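Local coordinates for putative uncharacterized protein (Dictyostelium purpureum, PDB 4R12), which probably acts as the nicastrin subunit of gamma-secretase, the complex that cleaves membrane proteins such as Notch receptors within the membrane, at residues A548-F553 with Y569-E574; Y112-Y117 with W273-S278; E193-Q198 with F484-F489; D31-C36 with Q178-S183. All coordinates share one frame; numbering follows the deposited sequence.

Contact 1 (A548-F553 with Y569-E574); sequences ALSLGF and YPIFTE. With NAG (2-acetamido-2-deoxy-beta-D-glucopyranose), chain F.
Leu551 and Tyr569 meet where a type I beta turn, Ser550 to Phe553, lies against the chain leading into strand 572-575; Ser550 OG accepts from Gly552 N, which makes an ST turn. Tyr569 can be followed outward. Its CB lies 3.4 Å from both Ser550 OG and Gly552 N, and CD2 is 3.7 Å from Leu551 C. With CG beside the backbone N (chi1 -69°), the ring is turned so that Leu551 crosses it obliquely, CB over the centre of one face, 3.6 Å from the centroid, in a CH-pi contact. Farther out, Leu551 CD1 meets CE1 and OH. The opposite face lies against the N-acetylglucosamine of the glycan on Asn566: Tyr569 CZ is 3.3 Å from NAG C6, and CE2 nears the sugar's ring oxygen. A flat aromatic ring suits this place because it offers a face to each neighbour. With an alanine here, Leu551 and the sugar would probably be left with a gap where the ring had lain between them. Gly552 suits its place too, since a CB would press on Tyr569 CB and Ile571 CD1. Deeper in, Ile571 CD1 lies over one face of the Phe553 ring, and Thr573 CG2 reaches CZ obliquely. Ser550 OG donates to Pro570 O at 2.7 Å, tilted 22° from the carbonyl plane.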
loop_
_atom_site.group_PDB
_atom_site.type_symbol
_atom_site.label_atom_id
_atom_site.label_comp_id
_atom_site.label_asym_id
_atom_site.label_seq_id
_atom_site.Cartn_x
_atom_site.Cartn_y
_atom_site.Cartn_z
ATOM N N ALA A 548 7.697 -7.751 -7.389
ATOM C CA ALA A 548 6.278 -7.957 -7.130
ATOM C C ALA A 548 5.544 -7.593 -8.413
ATOM O O ALA A 548 5.386 -6.416 -8.737
ATOM C CB ALA A 548 5.805 -7.117 -5.954
ATOM N N LEU A 549 5.124 -8.623 -9.142
ATOM C CA LEU A 549 4.657 -8.494 -10.517
ATOM C C LEU A 549 3.785 -9.689 -10.864
ATOM O O LEU A 549 4.110 -10.825 -10.519
ATOM C CB LEU A 549 5.843 -8.404 -11.495
ATOM C CG LEU A 549 5.561 -8.376 -13.010
ATOM C CD1 LEU A 549 4.891 -7.075 -13.419
ATOM C CD2 LEU A 549 6.838 -8.594 -13.832
ATOM N N SER A 550 2.673 -9.425 -11.538
ATOM C CA SER A 550 1.750 -10.484 -11.921
ATOM C C SER A 550 2.456 -11.544 -12.744
ATOM O O SER A 550 3.308 -11.228 -13.573
ATOM C CB SER A 550 0.573 -9.915 -12.714
ATOM O OG SER A 550 -0.302 -10.956 -13.127
ATOM N N LEU A 551 2.118 -12.801 -12.504
ATOM C CA LEU A 551 2.655 -13.888 -13.319
ATOM C C LEU A 551 2.011 -13.918 -14.712
ATOM O O LEU A 551 2.428 -14.688 -15.592
ATOM C CB LEU A 551 2.451 -15.231 -12.611
ATOM C CG LEU A 551 3.224 -15.438 -11.304
ATOM C CD1 LEU A 551 2.875 -16.795 -10.700
ATOM C CD2 LEU A 551 4.725 -15.321 -11.520
ATOM N N GLY A 552 0.998 -13.083 -14.910
ATOM C CA GLY A 552 0.297 -13.019 -16.183
ATOM C C GLY A 552 1.042 -12.262 -17.269
ATOM O O GLY A 552 0.646 -12.310 -18.442
ATOM N N PHE A 553 2.114 -11.572 -16.881
ATOM C CA PHE A 553 2.916 -10.771 -17.801
ATOM C C PHE A 553 4.213 -11.466 -18.167
ATOM O O PHE A 553 4.758 -12.231 -17.376
ATOM C CB PHE A 553 3.277 -9.402 -17.197
ATOM C CG PHE A 553 2.107 -8.487 -16.988
ATOM C CD1 PHE A 553 1.335 -8.068 -18.059
ATOM C CD2 PHE A 553 1.805 -8.009 -15.721
ATOM C CE1 PHE A 553 0.257 -7.216 -17.867
ATOM C CE2 PHE A 553 0.736 -7.160 -15.518
ATOM C CZ PHE A 553 -0.044 -6.761 -16.590
ATOM N N TYR A 569 -4.228 -14.513 -14.288
ATOM C CA TYR A 569 -3.538 -13.772 -13.230
ATOM C C TYR A 569 -4.034 -12.319 -13.230
ATOM O O TYR A 569 -4.695 -11.891 -14.184
ATOM C CB TYR A 569 -2.018 -13.847 -13.424
ATOM C CG TYR A 569 -1.430 -15.232 -13.183
ATOM C CD1 TYR A 569 -1.317 -15.747 -11.894
ATOM C CD2 TYR A 569 -0.982 -16.016 -14.243
ATOM C CE1 TYR A 569 -0.777 -17.010 -11.667
ATOM C CE2 TYR A 569 -0.437 -17.277 -14.024
ATOM C CZ TYR A 569 -0.337 -17.764 -12.736
ATOM O OH TYR A 569 0.199 -19.013 -12.513
ATOM N N PRO A 570 -3.748 -11.560 -12.156
ATOM C CA PRO A 570 -4.272 -10.190 -12.160
ATOM C C PRO A 570 -3.618 -9.339 -13.252
ATOM O O PRO A 570 -2.396 -9.322 -13.369
ATOM C CB PRO A 570 -3.928 -9.658 -10.751
ATOM C CG PRO A 570 -2.908 -10.584 -10.203
ATOM C CD PRO A 570 -3.136 -11.924 -10.865
ATOM N N ILE A 571 -4.432 -8.653 -14.043
ATOM C CA ILE A 571 -3.907 -7.791 -15.096
ATOM C C ILE A 571 -4.271 -6.339 -14.847
ATOM O O ILE A 571 -5.397 -5.924 -15.122
ATOM C CB ILE A 571 -4.442 -8.185 -16.481
ATOM C CG1 ILE A 571 -4.107 -9.644 -16.792
ATOM C CG2 ILE A 571 -3.864 -7.236 -17.552
ATOM C CD1 ILE A 571 -2.623 -9.940 -16.805
ATOM N N PHE A 572 -3.320 -5.575 -14.326
ATOM C CA PHE A 572 -3.505 -4.147 -14.086
ATOM C C PHE A 572 -2.325 -3.408 -14.678
ATOM O O PHE A 572 -1.176 -3.757 -14.415
ATOM C CB PHE A 572 -3.623 -3.824 -12.590
ATOM C CG PHE A 572 -4.797 -4.470 -11.933
ATOM C CD1 PHE A 572 -6.029 -3.846 -11.927
ATOM C CD2 PHE A 572 -4.676 -5.704 -11.334
ATOM C CE1 PHE A 572 -7.124 -4.441 -11.309
ATOM C CE2 PHE A 572 -5.767 -6.301 -10.732
ATOM C CZ PHE A 572 -6.988 -5.669 -10.723
ATOM N N THR A 573 -2.612 -2.395 -15.486
ATOM C CA THR A 573 -1.564 -1.621 -16.130
ATOM C C THR A 573 -1.907 -0.147 -16.055
ATOM O O THR A 573 -2.931 0.297 -16.585
ATOM C CB THR A 573 -1.369 -2.008 -17.622
ATOM O OG1 THR A 573 -2.575 -1.739 -18.350
ATOM C CG2 THR A 573 -0.990 -3.477 -17.763
ATOM N N GLU A 574 -1.034 0.616 -15.416
ATOM C CA GLU A 574 -1.284 2.031 -15.227
ATOM C C GLU A 574 -0.845 2.825 -16.444
ATOM O O GLU A 574 0.249 2.604 -16.976
ATOM C CB GLU A 574 -0.556 2.537 -13.987
ATOM C CG GLU A 574 -0.674 4.036 -13.766
ATOM C CD GLU A 574 0.057 4.462 -12.510
ATOM O OE1 GLU A 574 1.172 5.021 -12.616
ATOM O OE2 GLU A 574 -0.481 4.213 -11.421
HETATM C C1 NAG F . -2.940 -19.690 -16.380
HETATM C C2 NAG F . -2.445 -21.091 -16.613
HETATM C C3 NAG F . -2.903 -22.074 -15.550
HETATM C C4 NAG F . -2.875 -21.484 -14.156
HETATM C C5 NAG F . -3.431 -20.076 -14.135
HETATM C C6 NAG F . -3.250 -19.374 -12.794
HETATM C C7 NAG F . -1.984 -21.308 -18.880
HETATM C C8 NAG F . -2.368 -20.346 -19.963
HETATM N N2 NAG F . -2.865 -21.476 -17.929
HETATM O O3 NAG F . -1.974 -23.151 -15.549
HETATM O O4 NAG F . -3.598 -22.333 -13.299
HETATM O O5 NAG F . -2.608 -19.401 -15.062
HETATM O O6 NAG F . -4.435 -19.328 -12.013
HETATM O O7 NAG F . -0.930 -21.905 -18.843
#

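Contact 2 (Y112-Y117 with W273-S278); sequences YPNKIY and WGYVGS
Asn114 reaches across to Gly274 and Tyr275, and its polar links are modest. Gly274 N gives a weak hydrogen bond to Asn114 OD1, 2.9 Å long but bent to 127°. A water spans the gap as well, lying 2.7 Å from Tyr275 OH and donating weakly to Asn114 O. Packing supplies the rest. Asn114 CB sits 3.6 Å from Tyr275 OH, and because CG lies beside the backbone N (chi1 -77°) the amide is carried over one face of the Tyr275 ring. At that ring's edge, near its plane, CD2 is 3.5 Å from Tyr117 O, a carbonyl that also accepts from Lys390. The Tyr117 ring comes obliquely onto Gly274, CD2 to CA 3.8 Å. Shape explains two residue choices: Gly274 has backbone angles that would jam a CB against the preceding carbonyl, and Asn114 tolerates the positive phi required at the third place of its turn. The arrangement is a type II beta turn, Tyr112 to Lys115, docked on the start of helix 276-287, where Tyr275 holds the N-cap position; it joins the small-lobe sequence of nicastrin to its peptidase-like large lobe.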
loop_
_atom_site.group_PDB
_atom_site.type_symbol
_atom_site.label_atom_id
_atom_site.label_comp_id
_atom_site.label_asym_id
_atom_site.label_seq_id
_atom_site.Cartn_x
_atom_site.Cartn_y
_atom_site.Cartn_z
ATOM N N TYR A 112 -15.440 -6.857 -1.574
ATOM C CA TYR A 112 -14.533 -7.941 -1.206
ATOM C C TYR A 112 -13.265 -7.745 -2.029
ATOM O O TYR A 112 -13.148 -8.259 -3.138
ATOM C CB TYR A 112 -15.192 -9.315 -1.452
ATOM C CG TYR A 112 -14.439 -10.553 -0.973
ATOM C CD1 TYR A 112 -13.045 -10.619 -1.000
ATOM C CD2 TYR A 112 -15.131 -11.671 -0.517
ATOM C CE1 TYR A 112 -12.368 -11.745 -0.588
ATOM C CE2 TYR A 112 -14.459 -12.807 -0.090
ATOM C CZ TYR A 112 -13.078 -12.842 -0.135
ATOM O OH TYR A 112 -12.400 -13.971 0.276
ATOM N N PRO A 113 -12.306 -6.970 -1.487
ATOM C CA PRO A 113 -11.054 -6.689 -2.203
ATOM C C PRO A 113 -10.320 -7.964 -2.617
ATOM O O PRO A 113 -10.174 -8.882 -1.800
ATOM C CB PRO A 113 -10.224 -5.891 -1.173
ATOM C CG PRO A 113 -11.254 -5.262 -0.276
ATOM C CD PRO A 113 -12.357 -6.312 -0.171
ATOM N N ASN A 114 -9.903 -8.022 -3.876
ATOM C CA ASN A 114 -9.125 -9.135 -4.406
ATOM C C ASN A 114 -9.820 -10.477 -4.372
ATOM O O ASN A 114 -9.149 -11.502 -4.403
ATOM C CB ASN A 114 -7.807 -9.259 -3.645
ATOM C CG ASN A 114 -6.807 -8.230 -4.064
ATOM O OD1 ASN A 114 -6.559 -8.046 -5.249
ATOM N ND2 ASN A 114 -6.225 -7.544 -3.094
ATOM N N LYS A 115 -11.151 -10.468 -4.286
ATOM C CA LYS A 115 -11.927 -11.702 -4.113
ATOM C C LYS A 115 -11.471 -12.837 -5.026
ATOM O O LYS A 115 -11.195 -13.949 -4.563
ATOM C CB LYS A 115 -13.416 -11.442 -4.360
ATOM C CG LYS A 115 -14.274 -12.689 -4.137
ATOM C CD LYS A 115 -15.453 -12.748 -5.095
ATOM C CE LYS A 115 -16.638 -11.949 -4.597
ATOM N NZ LYS A 115 -17.745 -11.966 -5.611
ATOM N N ILE A 116 -11.386 -12.559 -6.321
ATOM C CA ILE A 116 -11.167 -13.635 -7.287
ATOM C C ILE A 116 -9.724 -14.113 -7.320
ATOM O O ILE A 116 -9.448 -15.174 -7.869
ATOM C CB ILE A 116 -11.585 -13.225 -8.723
ATOM C CG1 ILE A 116 -10.714 -12.086 -9.264
ATOM C CG2 ILE A 116 -13.065 -12.873 -8.768
ATOM C CD1 ILE A 116 -10.995 -11.737 -10.742
ATOM N N TYR A 117 -8.809 -13.349 -6.726
ATOM C CA TYR A 117 -7.397 -13.749 -6.689
ATOM C C TYR A 117 -7.004 -14.439 -5.382
ATOM O O TYR A 117 -5.855 -14.832 -5.206
ATOM C CB TYR A 117 -6.504 -12.539 -6.931
ATOM C CG TYR A 117 -6.835 -11.871 -8.239
ATOM C CD1 TYR A 117 -6.698 -12.565 -9.439
ATOM C CD2 TYR A 117 -7.330 -10.577 -8.279
ATOM C CE1 TYR A 117 -7.020 -11.974 -10.651
ATOM C CE2 TYR A 117 -7.651 -9.974 -9.493
ATOM C CZ TYR A 117 -7.496 -10.687 -10.670
ATOM O OH TYR A 117 -7.812 -10.107 -11.881
ATOM N N TRP A 273 -3.231 -5.491 -5.523
ATOM C CA TRP A 273 -3.534 -5.676 -6.936
ATOM C C TRP A 273 -3.352 -7.144 -7.312
ATOM O O TRP A 273 -2.623 -7.486 -8.249
ATOM C CB TRP A 273 -2.663 -4.745 -7.781
ATOM C CG TRP A 273 -2.845 -3.316 -7.366
ATOM C CD1 TRP A 273 -2.048 -2.601 -6.508
ATOM C CD2 TRP A 273 -3.923 -2.444 -7.732
ATOM N NE1 TRP A 273 -2.557 -1.335 -6.337
ATOM C CE2 TRP A 273 -3.705 -1.214 -7.074
ATOM C CE3 TRP A 273 -5.050 -2.585 -8.549
ATOM C CZ2 TRP A 273 -4.569 -0.131 -7.215
ATOM C CZ3 TRP A 273 -5.904 -1.506 -8.692
ATOM C CH2 TRP A 273 -5.660 -0.294 -8.030
ATOM N N GLY A 274 -4.015 -8.007 -6.549
ATOM C CA GLY A 274 -4.026 -9.433 -6.830
ATOM C C GLY A 274 -2.913 -10.232 -6.180
ATOM O O GLY A 274 -2.474 -11.241 -6.737
ATOM N N TYR A 275 -2.431 -9.766 -5.021
ATOM C CA TYR A 275 -1.394 -10.469 -4.263
ATOM C C TYR A 275 -0.132 -10.777 -5.062
ATOM O O TYR A 275 0.464 -11.826 -4.861
ATOM C CB TYR A 275 -1.946 -11.798 -3.709
ATOM C CG TYR A 275 -3.238 -11.666 -2.948
ATOM C CD1 TYR A 275 -3.266 -11.036 -1.711
ATOM C CD2 TYR A 275 -4.434 -12.169 -3.456
ATOM C CE1 TYR A 275 -4.435 -10.899 -1.004
ATOM C CE2 TYR A 275 -5.622 -12.043 -2.743
ATOM C CZ TYR A 275 -5.605 -11.405 -1.511
ATOM O OH TYR A 275 -6.757 -11.255 -0.778
ATOM N N VAL A 276 0.294 -9.895 -5.961
ATOM C CA VAL A 276 1.354 -10.311 -6.870
ATOM C C VAL A 276 2.722 -10.386 -6.204
ATOM O O VAL A 276 3.588 -11.134 -6.666
ATOM C CB VAL A 276 1.437 -9.408 -8.108
ATOM C CG1 VAL A 276 0.117 -9.471 -8.881
ATOM C CG2 VAL A 276 1.774 -7.990 -7.731
ATOM N N GLY A 277 2.918 -9.631 -5.122
ATOM C CA GLY A 277 4.158 -9.700 -4.365
ATOM C C GLY A 277 4.377 -11.038 -3.676
ATOM O O GLY A 277 5.405 -11.689 -3.883
ATOM N N SER A 278 3.421 -11.462 -2.857
ATOM C CA SER A 278 3.530 -12.781 -2.236
ATOM C C SER A 278 3.556 -13.898 -3.286
ATOM O O SER A 278 4.350 -14.833 -3.183
ATOM C CB SER A 278 2.394 -13.021 -1.230
ATOM O OG SER A 278 1.115 -12.742 -1.766
HETATM O O HOH W 1 -9.026 -12.233 -1.766
#

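Contact 3 (E193-Q198 with F484-F489); sequences EPVGGQ and FYSSVF
Val195 and Val488 face each other in a single beta bridge, with main-chain bonds on both sides of the pair. Phe489 N donates to Pro194 O at 2.9 Å, nearly straight at 168°. Gly196 N donates to Ser487 O at 3.0 Å, within the carbonyl plane. Ser487 O also takes the hydroxyl of Ser486 at 3.2 Å, so two donors grip one oxygen. Between these bonds Val488 CA approaches Pro194 O at 3.3 Å as a CA-H...O contact. Van der Waals contact gathers round the branched Val195: CG1 touches Ser486 OG and, at 4.1 Å, Tyr485 CE1, while CG2 lies 3.7 Å from Tyr485 OH, which is itself hydrogen-bonded to Glu574. Were Ser486 an alanine, Ser487 O would probably lose its second donor and Val195 CG1 a close neighbour. At chi1 176° the Phe489 ring swings out on the side away from its own N, beside Gly197, whose O lies 3.5 Å from CD1 at the ring's edge. Gln198 NE2 comes obliquely to CE1; it bonds Asn547, and a water links it to Phe489 O. Glycine suits Gly196, since a CB there would crowd Phe489 CB. The loop is therefore attached to strand 192-203 chiefly through main-chain polarity, with side chains filling in around a buried bridge.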
loop_
_atom_site.group_PDB
_atom_site.type_symbol
_atom_site.label_atom_id
_atom_site.label_comp_id
_atom_site.label_asym_id
_atom_site.label_seq_id
_atom_site.Cartn_x
_atom_site.Cartn_y
_atom_site.Cartn_z
ATOM N N GLU A 193 2.199 0.613 -18.109
ATOM C CA GLU A 193 3.116 -0.338 -17.479
ATOM C C GLU A 193 2.377 -1.159 -16.426
ATOM O O GLU A 193 1.406 -0.680 -15.839
ATOM C CB GLU A 193 4.305 0.382 -16.825
ATOM C CG GLU A 193 5.048 1.361 -17.721
ATOM C CD GLU A 193 5.858 0.666 -18.809
ATOM O OE1 GLU A 193 5.973 -0.579 -18.775
ATOM O OE2 GLU A 193 6.386 1.370 -19.702
ATOM N N PRO A 194 2.823 -2.404 -16.198
ATOM C CA PRO A 194 2.209 -3.243 -15.165
ATOM C C PRO A 194 2.244 -2.581 -13.793
ATOM O O PRO A 194 3.242 -1.959 -13.441
ATOM C CB PRO A 194 3.071 -4.509 -15.178
ATOM C CG PRO A 194 3.621 -4.565 -16.574
ATOM C CD PRO A 194 3.886 -3.120 -16.921
ATOM N N VAL A 195 1.154 -2.704 -13.045
ATOM C CA VAL A 195 1.136 -2.238 -11.673
ATOM C C VAL A 195 1.930 -3.223 -10.845
ATOM O O VAL A 195 1.608 -4.407 -10.814
ATOM C CB VAL A 195 -0.302 -2.114 -11.127
ATOM C CG1 VAL A 195 -0.287 -1.766 -9.628
ATOM C CG2 VAL A 195 -1.047 -1.064 -11.908
ATOM N N GLY A 196 2.977 -2.750 -10.181
ATOM C CA GLY A 196 3.810 -3.640 -9.402
ATOM C C GLY A 196 4.927 -2.891 -8.710
ATOM O O GLY A 196 4.893 -1.671 -8.610
ATOM N N GLY A 197 5.928 -3.618 -8.243
ATOM C CA GLY A 197 7.049 -2.969 -7.584
ATOM C C GLY A 197 7.983 -3.956 -6.943
ATOM O O GLY A 197 8.151 -5.065 -7.445
ATOM N N GLN A 198 8.579 -3.550 -5.822
ATOM C CA GLN A 198 9.487 -4.401 -5.079
ATOM C C GLN A 198 8.994 -4.679 -3.656
ATOM O O GLN A 198 8.624 -3.748 -2.928
ATOM C CB GLN A 198 10.882 -3.762 -5.010
ATOM C CG GLN A 198 11.557 -3.548 -6.370
ATOM C CD GLN A 198 11.925 -4.862 -7.061
ATOM O OE1 GLN A 198 12.537 -5.746 -6.460
ATOM N NE2 GLN A 198 11.547 -4.990 -8.327
ATOM N N PHE A 484 1.412 4.851 -0.234
ATOM C CA PHE A 484 2.009 3.528 -0.429
ATOM C C PHE A 484 1.385 2.746 -1.588
ATOM O O PHE A 484 1.550 1.527 -1.690
ATOM C CB PHE A 484 1.906 2.721 0.881
ATOM C CG PHE A 484 2.674 3.353 2.018
ATOM C CD1 PHE A 484 4.032 3.103 2.168
ATOM C CD2 PHE A 484 2.052 4.214 2.910
ATOM C CE1 PHE A 484 4.764 3.697 3.201
ATOM C CE2 PHE A 484 2.780 4.810 3.945
ATOM C CZ PHE A 484 4.138 4.541 4.079
ATOM N N TYR A 485 0.689 3.444 -2.476
ATOM C CA TYR A 485 0.267 2.799 -3.722
ATOM C C TYR A 485 1.532 2.304 -4.423
ATOM O O TYR A 485 2.529 3.018 -4.481
ATOM C CB TYR A 485 -0.521 3.773 -4.595
ATOM C CG TYR A 485 -0.654 3.324 -6.033
ATOM C CD1 TYR A 485 -1.263 2.119 -6.350
ATOM C CD2 TYR A 485 -0.197 4.132 -7.073
ATOM C CE1 TYR A 485 -1.400 1.713 -7.679
ATOM C CE2 TYR A 485 -0.331 3.739 -8.404
ATOM C CZ TYR A 485 -0.928 2.524 -8.692
ATOM O OH TYR A 485 -1.068 2.123 -9.994
ATOM N N SER A 486 1.511 1.069 -4.915
ATOM C CA SER A 486 2.712 0.445 -5.462
ATOM C C SER A 486 3.264 1.155 -6.702
ATOM O O SER A 486 4.456 1.065 -6.989
ATOM C CB SER A 486 2.428 -1.025 -5.821
ATOM O OG SER A 486 1.517 -1.096 -6.903
ATOM N N SER A 487 2.388 1.844 -7.428
ATOM C CA SER A 487 2.738 2.425 -8.730
ATOM C C SER A 487 3.160 1.305 -9.689
ATOM O O SER A 487 2.681 0.163 -9.569
ATOM C CB SER A 487 3.839 3.505 -8.581
ATOM O OG SER A 487 4.114 4.143 -9.807
ATOM N N VAL A 488 4.020 1.620 -10.653
ATOM C CA VAL A 488 4.320 0.668 -11.718
ATOM C C VAL A 488 5.634 -0.074 -11.509
ATOM O O VAL A 488 6.582 0.446 -10.913
ATOM C CB VAL A 488 4.336 1.360 -13.100
ATOM C CG1 VAL A 488 2.943 1.869 -13.430
ATOM C CG2 VAL A 488 5.353 2.498 -13.143
ATOM N N PHE A 489 5.674 -1.307 -12.005
ATOM C CA PHE A 489 6.808 -2.178 -11.778
ATOM C C PHE A 489 8.086 -1.672 -12.429
ATOM O O PHE A 489 9.161 -1.756 -11.840
ATOM C CB PHE A 489 6.518 -3.589 -12.285
ATOM C CG PHE A 489 7.690 -4.513 -12.170
ATOM C CD1 PHE A 489 7.999 -5.105 -10.956
ATOM C CD2 PHE A 489 8.505 -4.768 -13.267
ATOM C CE1 PHE A 489 9.096 -5.946 -10.836
ATOM C CE2 PHE A 489 9.600 -5.614 -13.161
ATOM C CZ PHE A 489 9.899 -6.204 -11.948
HETATM O O HOH W 2 9.860 -2.547 -9.220
#

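Contact 4 (D31-C36 with Q178-S183); sequences DGQFGC and QGAINS
Gln33 of the short strand 33-34, paired antiparallel with strand 21-29, reaches over to Ile181 in the run-in to helix 183-189. The one hydrogen bond between the segments is given by Ile181 N to Gln33 OE1, 2.7 Å long with an angle of 154° at the hydrogen. The donor stands well above the amide plane, 50° out of it, so the bond is short without using a lone pair. Gln33 has CG wedged between its backbone N and carbonyl carbon (chi1 64°) and an extended chain beyond, a shape that suits a long amide carried across to a neighbouring loop. Ala180 CB lies 4.1 Å from the same OE1. Next to it the main chains exchange CA-H...O contacts: Gly32 CA approaches Ile181 O at 3.4 Å, and Asn182 CA approaches Gly32 O at 3.6 Å. Glycine suits Gly32, whose backbone angles lie at the margin of what other residues readily adopt. Ile181 sits at the centre of a gamma turn, closed by a weak bond from Asn182 N to Ala180 O. Asn182 then caps the helix as its N-cap residue, with OD1 also meeting Thr185. With a single conventional bond and otherwise weak CH donors, the attachment is light, and the backbone bond of Ser183 with Thr29 probably shares in holding the loop to the strands.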
loop_
_atom_site.group_PDB
_atom_site.type_symbol
_atom_site.label_atom_id
_atom_site.label_comp_id
_atom_site.label_asym_id
_atom_site.label_seq_id
_atom_site.Cartn_x
_atom_site.Cartn_y
_atom_site.Cartn_z
ATOM N N ASP A 31 -10.247 -6.413 -19.373
ATOM C CA ASP A 31 -11.539 -6.172 -20.017
ATOM C C ASP A 31 -11.951 -4.707 -20.156
ATOM O O ASP A 31 -13.017 -4.424 -20.692
ATOM C CB ASP A 31 -12.642 -6.895 -19.241
ATOM C CG ASP A 31 -12.344 -8.360 -19.023
ATOM O OD1 ASP A 31 -11.870 -9.023 -19.973
ATOM O OD2 ASP A 31 -12.591 -8.846 -17.896
ATOM N N GLY A 32 -11.146 -3.773 -19.653
ATOM C CA GLY A 32 -11.577 -2.389 -19.637
ATOM C C GLY A 32 -10.623 -1.433 -18.940
ATOM O O GLY A 32 -9.406 -1.593 -18.986
ATOM N N GLN A 33 -11.190 -0.435 -18.285
ATOM C CA GLN A 33 -10.393 0.644 -17.739
ATOM C C GLN A 33 -11.180 1.287 -16.624
ATOM O O GLN A 33 -12.423 1.195 -16.591
ATOM C CB GLN A 33 -10.052 1.670 -18.831
ATOM C CG GLN A 33 -11.283 2.379 -19.397
ATOM C CD GLN A 33 -10.994 3.224 -20.630
ATOM O OE1 GLN A 33 -9.839 3.418 -21.016
ATOM N NE2 GLN A 33 -12.051 3.722 -21.262
ATOM N N PHE A 34 -10.467 1.919 -15.694
ATOM C CA PHE A 34 -11.114 2.722 -14.672
ATOM C C PHE A 34 -10.220 3.891 -14.301
ATOM O O PHE A 34 -9.074 3.979 -14.750
ATOM C CB PHE A 34 -11.481 1.872 -13.434
ATOM C CG PHE A 34 -10.300 1.243 -12.718
ATOM C CD1 PHE A 34 -9.858 -0.032 -13.059
ATOM C CD2 PHE A 34 -9.679 1.896 -11.659
ATOM C CE1 PHE A 34 -8.790 -0.633 -12.367
ATOM C CE2 PHE A 34 -8.604 1.308 -10.969
ATOM C CZ PHE A 34 -8.166 0.039 -11.332
ATOM N N GLY A 35 -10.760 4.816 -13.519
ATOM C CA GLY A 35 -10.045 6.044 -13.242
ATOM C C GLY A 35 -10.328 7.088 -14.305
ATOM O O GLY A 35 -11.286 6.971 -15.084
ATOM N N CYS A 36 -9.474 8.101 -14.362
ATOM C CA CYS A 36 -9.802 9.325 -15.078
ATOM C C CYS A 36 -8.688 9.769 -16.016
ATOM O O CYS A 36 -7.540 9.346 -15.894
ATOM C CB CYS A 36 -10.081 10.458 -14.088
ATOM S SG CYS A 36 -10.887 9.976 -12.542
ATOM N N GLN A 178 -2.045 8.609 -21.577
ATOM C CA GLN A 178 -1.767 8.044 -22.893
ATOM C C GLN A 178 -2.422 6.685 -23.084
ATOM O O GLN A 178 -2.871 6.362 -24.170
ATOM C CB GLN A 178 -0.269 7.910 -23.124
ATOM C CG GLN A 178 0.457 9.216 -23.250
ATOM C CD GLN A 178 1.852 9.013 -23.786
ATOM O OE1 GLN A 178 2.059 8.965 -25.001
ATOM N NE2 GLN A 178 2.814 8.870 -22.884
ATOM N N GLY A 179 -2.471 5.894 -22.020
ATOM C CA GLY A 179 -3.047 4.565 -22.092
ATOM C C GLY A 179 -4.559 4.566 -21.964
ATOM O O GLY A 179 -5.132 5.335 -21.189
ATOM N N ALA A 180 -5.207 3.688 -22.713
ATOM C CA ALA A 180 -6.656 3.702 -22.790
ATOM C C ALA A 180 -7.193 2.359 -23.250
ATOM O O ALA A 180 -6.435 1.506 -23.718
ATOM C CB ALA A 180 -7.118 4.806 -23.736
ATOM N N ILE A 181 -8.477 2.169 -23.043
ATOM C CA ILE A 181 -9.220 1.046 -23.559
ATOM C C ILE A 181 -9.084 -0.233 -22.783
ATOM O O ILE A 181 -9.978 -0.631 -22.127
ATOM C CB ILE A 181 -8.925 0.831 -25.039
ATOM C CG1 ILE A 181 -9.314 2.092 -25.778
ATOM C CG2 ILE A 181 -9.684 -0.348 -25.569
ATOM C CD1 ILE A 181 -8.768 2.161 -27.162
ATOM N N ASN A 182 -7.957 -0.875 -22.907
ATOM C CA ASN A 182 -7.661 -2.048 -22.081
ATOM C C ASN A 182 -6.159 -2.331 -22.074
ATOM O O ASN A 182 -5.391 -1.681 -22.798
ATOM C CB ASN A 182 -8.460 -3.280 -22.558
ATOM C CG ASN A 182 -8.196 -3.634 -24.019
ATOM O OD1 ASN A 182 -7.066 -3.574 -24.491
ATOM N ND2 ASN A 182 -9.251 -4.012 -24.736
ATOM N N SER A 183 -5.738 -3.296 -21.262
ATOM C CA SER A 183 -4.310 -3.538 -21.077
ATOM C C SER A 183 -3.628 -4.053 -22.340
ATOM O O SER A 183 -2.512 -3.649 -22.644
ATOM C CB SER A 183 -4.079 -4.518 -19.931
ATOM O OG SER A 183 -4.454 -3.928 -18.701
#

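Contacts 1, 2 and 3 are buried, whereas contact 4 lies at the surface, its centre about 21 Å from the centre of the chain. Contacts 1 and 3 reach neighbouring strands, 572-575 and 192-203, and are tied by Glu574 OE2 to Tyr485 OH and by Ala548 N to Gly197 O. Contact 4 joins them through Ser183 and Thr573. Trp273 of contact 2 packs on Tyr485 and Val195 of contact 3 and on Phe34 of contact 4. Chemistry follows place: contact 3 relies on main-chain bonds, contact 1 on a serine hydroxyl bond and aromatic and aliphatic packing beside a sugar, contact 2 on a weak bond, water and packing, contact 4 on one side-chain amide and weak CA-H...O contacts.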